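Local coordinates for spectinomycin 9-adenylyltransferase (Enterococcus faecalis, PDB 6SXJ), which transfers an adenylyl group from ATP to the 9-hydroxyl of spectinomycin and so makes bacteria resistant to this antibiotic, at residues Pro71-Ile76 and Phe106-Trp111; Val96-Pro101 and Leu153-Pro158. All coordinates share one frame; numbering follows the deposited sequence.

Contact 1. Residues Pro71-Ile76 and Phe106-Trp111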
ATOM      1  N   PRO A  71      -7.088  16.962  -5.931  1.00 59.14           N
ATOM      2  CA  PRO A  71      -6.291  17.944  -6.685  1.00 58.18           C
ATOM      3  C   PRO A  71      -4.817  17.931  -6.331  1.00 62.35           C
ATOM      4  O   PRO A  71      -3.997  18.396  -7.135  1.00 61.01           O
ATOM      5  CB  PRO A  71      -6.924  19.294  -6.312  1.00 56.99           C
ATOM      6  CG  PRO A  71      -8.149  18.974  -5.475  1.00 65.34           C
ATOM      7  CD  PRO A  71      -7.950  17.606  -4.922  1.00 64.12           C
ATOM      8  N   ILE A  72      -4.450  17.423  -5.158  1.00 58.53           N
ATOM      9  CA  ILE A  72      -3.084  17.524  -4.669  1.00 57.77           C
ATOM     10  C   ILE A  72      -2.351  16.198  -4.764  1.00 60.16           C
ATOM     11  O   ILE A  72      -1.230  16.076  -4.261  1.00 50.88           O
ATOM     12  CB  ILE A  72      -3.051  18.064  -3.233  1.00 60.93           C
ATOM     13  CG1 ILE A  72      -3.820  17.143  -2.292  1.00 50.88           C
ATOM     14  CG2 ILE A  72      -3.661  19.452  -3.175  1.00 55.23           C
ATOM     15  CD1 ILE A  72      -3.427  17.317  -0.835  1.00 56.40           C
ATOM     16  N   SER A  73      -2.956  15.193  -5.383  1.00 53.67           N
ATOM     17  CA  SER A  73      -2.316  13.904  -5.566  1.00 46.98           C
ATOM     18  C   SER A  73      -1.985  13.716  -7.037  1.00 45.97           C
ATOM     19  O   SER A  73      -2.726  14.177  -7.907  1.00 46.30           O
ATOM     20  CB  SER A  73      -3.226  12.765  -5.077  1.00 47.00           C
ATOM     21  OG  SER A  73      -2.858  11.514  -5.622  1.00 43.00           O
ATOM     22  N   LYS A  74      -0.895  12.997  -7.303  1.00 46.28           N
ATOM     23  CA  LYS A  74      -0.540  12.666  -8.672  1.00 46.09           C
ATOM     24  C   LYS A  74      -1.661  11.852  -9.313  1.00 54.01           C
ATOM     25  O   LYS A  74      -2.323  11.047  -8.654  1.00 44.78           O
ATOM     26  CB  LYS A  74       0.759  11.865  -8.706  1.00 42.69           C
ATOM     27  CG  LYS A  74       1.281  11.548 -10.101  1.00 48.99           C
ATOM     28  CD  LYS A  74       2.314  10.420 -10.045  1.00 54.34           C
ATOM     29  CE  LYS A  74       2.964  10.171 -11.409  1.00 62.53           C
ATOM     30  NZ  LYS A  74       4.393  10.614 -11.457  1.00 79.41           N
ATOM     31  N   LYS A  75      -1.859  12.052 -10.612  1.00 51.18           N
ATOM     32  CA  LYS A  75      -2.761  11.228 -11.403  1.00 53.54           C
ATOM     33  C   LYS A  75      -1.944  10.308 -12.296  1.00 56.35           C
ATOM     34  O   LYS A  75      -0.879  10.695 -12.797  1.00 52.99           O
ATOM     35  CB  LYS A  75      -3.708  12.081 -12.244  1.00 56.53           C
ATOM     36  CG  LYS A  75      -4.961  12.508 -11.488  1.00 59.86           C
ATOM     37  CD  LYS A  75      -4.712  13.809 -10.739  1.00 66.25           C
ATOM     38  CE  LYS A  75      -5.831  14.111  -9.755  1.00 62.45           C
ATOM     39  NZ  LYS A  75      -5.756  13.239  -8.553  1.00 56.97           N
ATOM     40  N   ILE A  76      -2.457   9.090 -12.485  1.00 56.94           N
ATOM     41  CA  ILE A  76      -1.725   8.055 -13.201  1.00 58.95           C
ATOM     42  C   ILE A  76      -1.314   8.559 -14.571  1.00 62.07           C
ATOM     43  O   ILE A  76      -2.044   9.305 -15.234  1.00 66.78           O
ATOM     44  CB  ILE A  76      -2.579   6.779 -13.323  1.00 63.53           C
ATOM     45  CG1 ILE A  76      -2.676   6.072 -11.969  1.00 62.91           C
ATOM     46  CG2 ILE A  76      -1.993   5.854 -14.383  1.00 64.83           C
ATOM     47  CD1 ILE A  76      -3.980   5.307 -11.775  1.00 60.64           C
ATOM     48  N   PHE A 106     -12.226   3.767   5.203  1.00 47.45           N
ATOM     49  CA  PHE A 106     -12.134   4.656   4.057  1.00 47.79           C
ATOM     50  C   PHE A 106     -10.766   4.472   3.432  1.00 46.86           C
ATOM     51  O   PHE A 106      -9.784   4.197   4.128  1.00 49.40           O
ATOM     52  CB  PHE A 106     -12.345   6.120   4.467  1.00 53.87           C
ATOM     53  CG  PHE A 106     -12.095   7.106   3.363  1.00 57.36           C
ATOM     54  CD1 PHE A 106     -13.093   7.414   2.461  1.00 54.62           C
ATOM     55  CD2 PHE A 106     -10.858   7.736   3.233  1.00 54.18           C
ATOM     56  CE1 PHE A 106     -12.874   8.323   1.445  1.00 54.91           C
ATOM     57  CE2 PHE A 106     -10.629   8.644   2.214  1.00 49.24           C
ATOM     58  CZ  PHE A 106     -11.643   8.941   1.320  1.00 56.28           C
ATOM     59  N   ILE A 107     -10.713   4.626   2.115  1.00 44.40           N
ATOM     60  CA  ILE A 107      -9.455   4.560   1.388  1.00 55.54           C
ATOM     61  C   ILE A 107      -9.484   5.615   0.294  1.00 58.80           C
ATOM     62  O   ILE A 107     -10.401   5.626  -0.535  1.00 46.66           O
ATOM     63  CB  ILE A 107      -9.207   3.166   0.786  1.00 47.46           C
ATOM     64  CG1 ILE A 107      -8.000   3.195  -0.156  1.00 48.06           C
ATOM     65  CG2 ILE A 107     -10.454   2.677   0.052  1.00 61.18           C
ATOM     66  CD1 ILE A 107      -6.644   3.312   0.568  1.00 52.88           C
ATOM     67  N   TYR A 108      -8.482   6.497   0.292  1.00 42.86           N
ATOM     68  CA  TYR A 108      -8.144   7.279  -0.886  1.00 40.27           C
ATOM     69  C   TYR A 108      -7.014   6.566  -1.613  1.00 41.93           C
ATOM     70  O   TYR A 108      -5.997   6.221  -1.001  1.00 46.45           O
ATOM     71  CB  TYR A 108      -7.705   8.715  -0.576  1.00 49.71           C
ATOM     72  CG  TYR A 108      -7.511   9.474  -1.876  1.00 48.03           C
ATOM     73  CD1 TYR A 108      -8.540  10.234  -2.423  1.00 58.75           C
ATOM     74  CD2 TYR A 108      -6.326   9.376  -2.593  1.00 44.53           C
ATOM     75  CE1 TYR A 108      -8.380  10.892  -3.632  1.00 57.84           C
ATOM     76  CE2 TYR A 108      -6.159  10.028  -3.793  1.00 49.63           C
ATOM     77  CZ  TYR A 108      -7.192  10.778  -4.314  1.00 51.03           C
ATOM     78  OH  TYR A 108      -7.021  11.422  -5.520  1.00 44.60           O
ATOM     79  N   GLY A 109      -7.194   6.359  -2.916  1.00 41.45           N
ATOM     80  CA  GLY A 109      -6.207   5.704  -3.752  1.00 41.55           C
ATOM     81  C   GLY A 109      -6.476   5.996  -5.215  1.00 48.83           C
ATOM     82  O   GLY A 109      -7.638   6.013  -5.636  1.00 52.72           O
ATOM     83  N   GLU A 110      -5.422   6.226  -6.000  1.00 50.22           N
ATOM     84  CA  GLU A 110      -5.614   6.663  -7.375  1.00 51.95           C
ATOM     85  C   GLU A 110      -6.144   5.554  -8.272  1.00 48.45           C
ATOM     86  O   GLU A 110      -6.765   5.859  -9.292  1.00 47.26           O
ATOM     87  CB  GLU A 110      -4.302   7.205  -7.946  1.00 45.07           C
ATOM     88  CG  GLU A 110      -3.903   8.564  -7.383  1.00 53.00           C
ATOM     89  CD  GLU A 110      -4.933   9.640  -7.657  1.00 58.32           C
ATOM     90  OE1 GLU A 110      -5.570   9.607  -8.733  1.00 52.65           O
ATOM     91  OE2 GLU A 110      -5.127  10.513  -6.784  1.00 49.33           O
ATOM     92  N   TRP A 111      -5.910   4.283  -7.929  1.00 48.04           N
ATOM     93  CA  TRP A 111      -6.512   3.188  -8.687  1.00 54.01           C
ATOM     94  C   TRP A 111      -8.032   3.219  -8.631  1.00 49.65           C
ATOM     95  O   TRP A 111      -8.680   2.506  -9.404  1.00 55.32           O
ATOM     96  CB  TRP A 111      -6.017   1.833  -8.174  1.00 43.05           C
ATOM     97  CG  TRP A 111      -6.411   1.536  -6.755  1.00 49.60           C
ATOM     98  CD1 TRP A 111      -7.504   0.842  -6.338  1.00 52.72           C
ATOM     99  CD2 TRP A 111      -5.708   1.927  -5.569  1.00 53.52           C
ATOM    100  NE1 TRP A 111      -7.532   0.781  -4.966  1.00 47.65           N
ATOM    101  CE2 TRP A 111      -6.436   1.432  -4.471  1.00 51.21           C
ATOM    102  CE3 TRP A 111      -4.528   2.638  -5.333  1.00 54.30           C
ATOM    103  CZ2 TRP A 111      -6.031   1.634  -3.158  1.00 47.72           C
ATOM    104  CZ3 TRP A 111      -4.128   2.839  -4.030  1.00 58.05           C
ATOM    105  CH2 TRP A 111      -4.874   2.340  -2.958  1.00 57.63           C
TER

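Contact 2. Residues Val96-Pro101 and Leu153-Pro158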
ATOM      1  N   VAL A  96     -10.140  -3.819  17.964  1.00 66.29           N
ATOM      2  CA  VAL A  96     -10.095  -4.596  19.198  1.00 64.12           C
ATOM      3  C   VAL A  96     -11.430  -5.321  19.335  1.00 70.30           C
ATOM      4  O   VAL A  96     -12.478  -4.710  19.170  1.00 76.42           O
ATOM      5  CB  VAL A  96      -9.853  -3.711  20.434  1.00 71.50           C
ATOM      6  CG1 VAL A  96      -8.504  -3.003  20.345  1.00 70.15           C
ATOM      7  CG2 VAL A  96     -10.987  -2.701  20.609  1.00 77.85           C
ATOM      8  N   PRO A  97     -11.430  -6.639  19.626  1.00 72.03           N
ATOM      9  CA  PRO A  97     -10.241  -7.507  19.661  1.00 69.83           C
ATOM     10  C   PRO A  97      -9.688  -7.690  18.249  1.00 66.45           C
ATOM     11  O   PRO A  97     -10.464  -7.639  17.292  1.00 68.34           O
ATOM     12  CB  PRO A  97     -10.770  -8.823  20.243  1.00 70.85           C
ATOM     13  CG  PRO A  97     -12.236  -8.817  19.944  1.00 70.70           C
ATOM     14  CD  PRO A  97     -12.674  -7.375  19.928  1.00 75.11           C
ATOM     15  N   TRP A  98      -8.379  -7.880  18.109  1.00 71.46           N
ATOM     16  CA  TRP A  98      -7.808  -7.994  16.774  1.00 73.44           C
ATOM     17  C   TRP A  98      -8.457  -9.149  16.020  1.00 73.82           C
ATOM     18  O   TRP A  98      -8.662 -10.236  16.569  1.00 73.26           O
ATOM     19  CB  TRP A  98      -6.298  -8.207  16.837  1.00 68.84           C
ATOM     20  CG  TRP A  98      -5.725  -8.508  15.483  1.00 74.71           C
ATOM     21  CD1 TRP A  98      -5.238  -9.703  15.046  1.00 74.13           C
ATOM     22  CD2 TRP A  98      -5.612  -7.602  14.379  1.00 74.67           C
ATOM     23  NE1 TRP A  98      -4.816  -9.597  13.744  1.00 74.92           N
ATOM     24  CE2 TRP A  98      -5.042  -8.316  13.308  1.00 76.54           C
ATOM     25  CE3 TRP A  98      -5.941  -6.256  14.190  1.00 71.03           C
ATOM     26  CZ2 TRP A  98      -4.773  -7.725  12.072  1.00 70.60           C
ATOM     27  CZ3 TRP A  98      -5.679  -5.673  12.960  1.00 67.76           C
ATOM     28  CH2 TRP A  98      -5.103  -6.409  11.918  1.00 62.60           C
ATOM     29  N   ASN A  99      -8.790  -8.907  14.754  1.00 71.52           N
ATOM     30  CA  ASN A  99      -9.413  -9.934  13.922  1.00 69.79           C
ATOM     31  C   ASN A  99      -8.947  -9.756  12.488  1.00 70.48           C
ATOM     32  O   ASN A  99      -9.123  -8.680  11.908  1.00 72.17           O
ATOM     33  CB  ASN A  99     -10.940  -9.857  13.994  1.00 77.45           C
ATOM     34  CG  ASN A  99     -11.617 -10.799  13.010  1.00 81.81           C
ATOM     35  OD1 ASN A  99     -11.905 -10.427  11.870  1.00 79.57           O
ATOM     36  ND2 ASN A  99     -11.869 -12.027  13.448  1.00 73.55           N
ATOM     37  N   HIS A 100      -8.366 -10.803  11.921  1.00 65.98           N
ATOM     38  CA  HIS A 100      -8.007 -10.779  10.508  1.00 65.35           C
ATOM     39  C   HIS A 100      -9.125 -11.404   9.678  1.00 78.22           C
ATOM     40  O   HIS A 100      -9.583 -12.509  10.002  1.00 63.34           O
ATOM     41  CB  HIS A 100      -6.710 -11.531  10.270  1.00 70.17           C
ATOM     42  CG  HIS A 100      -6.336 -11.634   8.826  1.00 72.52           C
ATOM     43  ND1 HIS A 100      -5.785 -10.584   8.123  1.00 66.48           N
ATOM     44  CD2 HIS A 100      -6.445 -12.657   7.948  1.00 71.72           C
ATOM     45  CE1 HIS A 100      -5.568 -10.958   6.877  1.00 71.10           C
ATOM     46  NE2 HIS A 100      -5.958 -12.214   6.744  1.00 65.65           N
ATOM     47  N   PRO A 101      -9.593 -10.743   8.605  1.00 75.32           N
ATOM     48  CA  PRO A 101      -9.132  -9.448   8.079  1.00 62.31           C
ATOM     49  C   PRO A 101      -9.739  -8.254   8.817  1.00 68.60           C
ATOM     50  O   PRO A 101     -10.861  -8.355   9.304  1.00 58.44           O
ATOM     51  CB  PRO A 101      -9.593  -9.486   6.621  1.00 63.43           C
ATOM     52  CG  PRO A 101     -10.834 -10.319   6.646  1.00 66.56           C
ATOM     53  CD  PRO A 101     -10.710 -11.290   7.815  1.00 62.71           C
ATOM     54  N   LEU A 153      -2.333   2.817  19.783  1.00 57.11           N
ATOM     55  CA  LEU A 153      -3.696   2.803  19.287  1.00 59.30           C
ATOM     56  C   LEU A 153      -4.056   1.497  18.594  1.00 50.92           C
ATOM     57  O   LEU A 153      -5.186   1.361  18.121  1.00 62.07           O
ATOM     58  CB  LEU A 153      -3.913   3.966  18.317  1.00 62.93           C
ATOM     59  CG  LEU A 153      -3.469   5.365  18.733  1.00 58.31           C
ATOM     60  CD1 LEU A 153      -3.380   6.229  17.480  1.00 57.58           C
ATOM     61  CD2 LEU A 153      -4.418   5.977  19.740  1.00 62.31           C
ATOM     62  N   LEU A 154      -3.129   0.540  18.531  1.00 55.17           N
ATOM     63  CA  LEU A 154      -3.326  -0.711  17.821  1.00 64.34           C
ATOM     64  C   LEU A 154      -2.949  -1.888  18.713  1.00 66.90           C
ATOM     65  O   LEU A 154      -1.908  -1.848  19.381  1.00 62.93           O
ATOM     66  CB  LEU A 154      -2.474  -0.758  16.546  1.00 62.77           C
ATOM     67  CG  LEU A 154      -2.922   0.040  15.323  1.00 58.37           C
ATOM     68  CD1 LEU A 154      -1.834  -0.065  14.258  1.00 51.88           C
ATOM     69  CD2 LEU A 154      -4.245  -0.450  14.799  1.00 58.90           C
ATOM     70  N   PRO A 155      -3.758  -2.948  18.733  1.00 63.81           N
ATOM     71  CA  PRO A 155      -3.370  -4.150  19.483  1.00 61.36           C
ATOM     72  C   PRO A 155      -2.176  -4.838  18.841  1.00 64.27           C
ATOM     73  O   PRO A 155      -1.815  -4.580  17.691  1.00 67.69           O
ATOM     74  CB  PRO A 155      -4.620  -5.035  19.414  1.00 68.85           C
ATOM     75  CG  PRO A 155      -5.285  -4.638  18.115  1.00 65.09           C
ATOM     76  CD  PRO A 155      -5.003  -3.152  17.961  1.00 68.84           C
ATOM     77  N   ASP A 156      -1.556  -5.731  19.609  1.00 69.43           N
ATOM     78  CA  ASP A 156      -0.538  -6.601  19.039  1.00 73.83           C
ATOM     79  C   ASP A 156      -1.149  -7.375  17.881  1.00 77.41           C
ATOM     80  O   ASP A 156      -2.256  -7.910  17.995  1.00 75.62           O
ATOM     81  CB  ASP A 156       0.009  -7.551  20.103  1.00 73.71           C
ATOM     82  CG  ASP A 156       0.690  -6.815  21.246  1.00 86.17           C
ATOM     83  OD1 ASP A 156       0.845  -5.572  21.157  1.00 80.09           O
ATOM     84  OD2 ASP A 156       1.074  -7.477  22.234  1.00 89.09           O
ATOM     85  N   ILE A 157      -0.460  -7.398  16.752  1.00 72.67           N
ATOM     86  CA  ILE A 157      -0.953  -8.091  15.565  1.00 69.21           C
ATOM     87  C   ILE A 157      -0.101  -9.349  15.379  1.00 79.33           C
ATOM     88  O   ILE A 157       1.103  -9.237  15.106  1.00 72.72           O
ATOM     89  CB  ILE A 157      -0.913  -7.201  14.320  1.00 75.24           C
ATOM     90  CG1 ILE A 157      -1.620  -5.875  14.596  1.00 73.69           C
ATOM     91  CG2 ILE A 157      -1.581  -7.916  13.146  1.00 73.59           C
ATOM     92  CD1 ILE A 157      -1.520  -4.877  13.456  1.00 69.59           C
ATOM     93  N   PRO A 158      -0.667 -10.544  15.520  1.00 73.51           N
ATOM     94  CA  PRO A 158       0.141 -11.760  15.357  1.00 74.38           C
ATOM     95  C   PRO A 158       0.713 -11.837  13.951  1.00 76.60           C
ATOM     96  O   PRO A 158       0.007 -11.622  12.963  1.00 75.64           O
ATOM     97  CB  PRO A 158      -0.857 -12.893  15.627  1.00 76.17           C
ATOM     98  CG  PRO A 158      -2.192 -12.310  15.275  1.00 74.66           C
ATOM     99  CD  PRO A 158      -2.105 -10.849  15.659  1.00 74.21           C
TER

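Contact 1. Residues Pro71-Ile76 and Phe106-Trp111
The carboxylate of Glu-110 reaches across to Ser-73 and Lys-75. The contact belongs to the nucleotidyltransferase domain. It joins the loop after helix 59-69 to strand 103-108 and the short 3-10 segment at 110-111. Glu-110 OE2 gathers most of the polar contacts. Ser-73 OG lies 2.7 Å from Glu-110 OE2, with Lys-74 O as a second near oxygen. Lys-75 NZ forms a salt bridge to Glu-110 OE2 at 3.3 Å. The lysine chain crosses the glutamate obliquely. Its bends at chi2 (88°) and chi4 fold it back, so that NZ lies near both Ser-73 O and Glu-110 OE2. Its ammonium also bonds to Arg-70 O, its strongest polar partner, and weakly to Ser-73 O. Tyr-108 OH sits 2.5 Å from Glu-110 OE2, so short that the exact length is doubtful. OE2 lies at the edge of the phenol ring and in its plane. The other carboxylate oxygen, OE1, is bonded to Gln-113 NE2. The carboxylate is thus held through both oxygens, and the nearby ammonium would be expected to stabilise its negative charge. Beside this polar cluster, Ile-76 packs on backbone: its CD1 lies 3.8 Å from Glu-110 O.

Contact 2. Residues Val96-Pro101 and Leu153-Pro158
Trp-98 lies against Pro-155, Ile-157 and Pro-158, and its side chain makes most of the contact. At its root, Trp-98 CB sits 3.9 Å from Pro-155 CG. CG is anti to the backbone N (chi1 172°), and the indole extends from there across the 155-158 run, with one face turned to Ile-157. On the five-membered ring, Trp-98 CD1 comes within 3.4 Å of Pro-158 CD. That proline carbon reaches the CD1/NE1 side of the ring. The next atom, Trp-98 NE1, is 3.5 Å from the same Pro-158 CD, but its hydrogen bond goes to Asp-161 OD1, near the start of helix 159-173. Pro-158 is the N-cap residue of that helix. The contact therefore joins the loop between strands 85-91 and 103-108 of the nucleotidyltransferase domain to the segment leading into the first helix of the C-terminal adenylyltransferase region. Further along the indole, Trp-98 CZ2 meets Ile-157 CG2 at 3.4 Å. This methyl lies over one face of the ring system, toward its rim. Ile-157 CG1 makes a CH-pi contact 4.2 Å from the centroid of the Trp-98 six-membered ring, only 2° off the ring normal. At the far end of the ring, Trp-98 CH2 is 4.2 Å from Ile-157 CD1. The opposite face of the indole is approached by His-100 N. Upstream of the tryptophan, Val-96 CG1 packs on Pro-155 CD at 4.2 Å.

The two contacts do not touch. Their centres are 27 Å apart, and their nearest atoms about 13 Å. Along the chain the order is 71-76, 96-101, 106-111, 153-158, so the segments alternate. Strand 103-108 connects them: the 96-101 loop leads into it, and 106-111 includes residues 106-108 and runs on into a 3-10 segment. Strand 85-91, its antiparallel neighbour in the mixed sheet, lies between 71-76 and 96-101 in sequence. Contact 1 stays within the nucleotidyltransferase domain and is partly buried. Contact 2 is a surface contact that reaches from this domain to the entry of helix 159-173. One thus ties together parts of a single domain, and the other connects the two family regions of the enzyme.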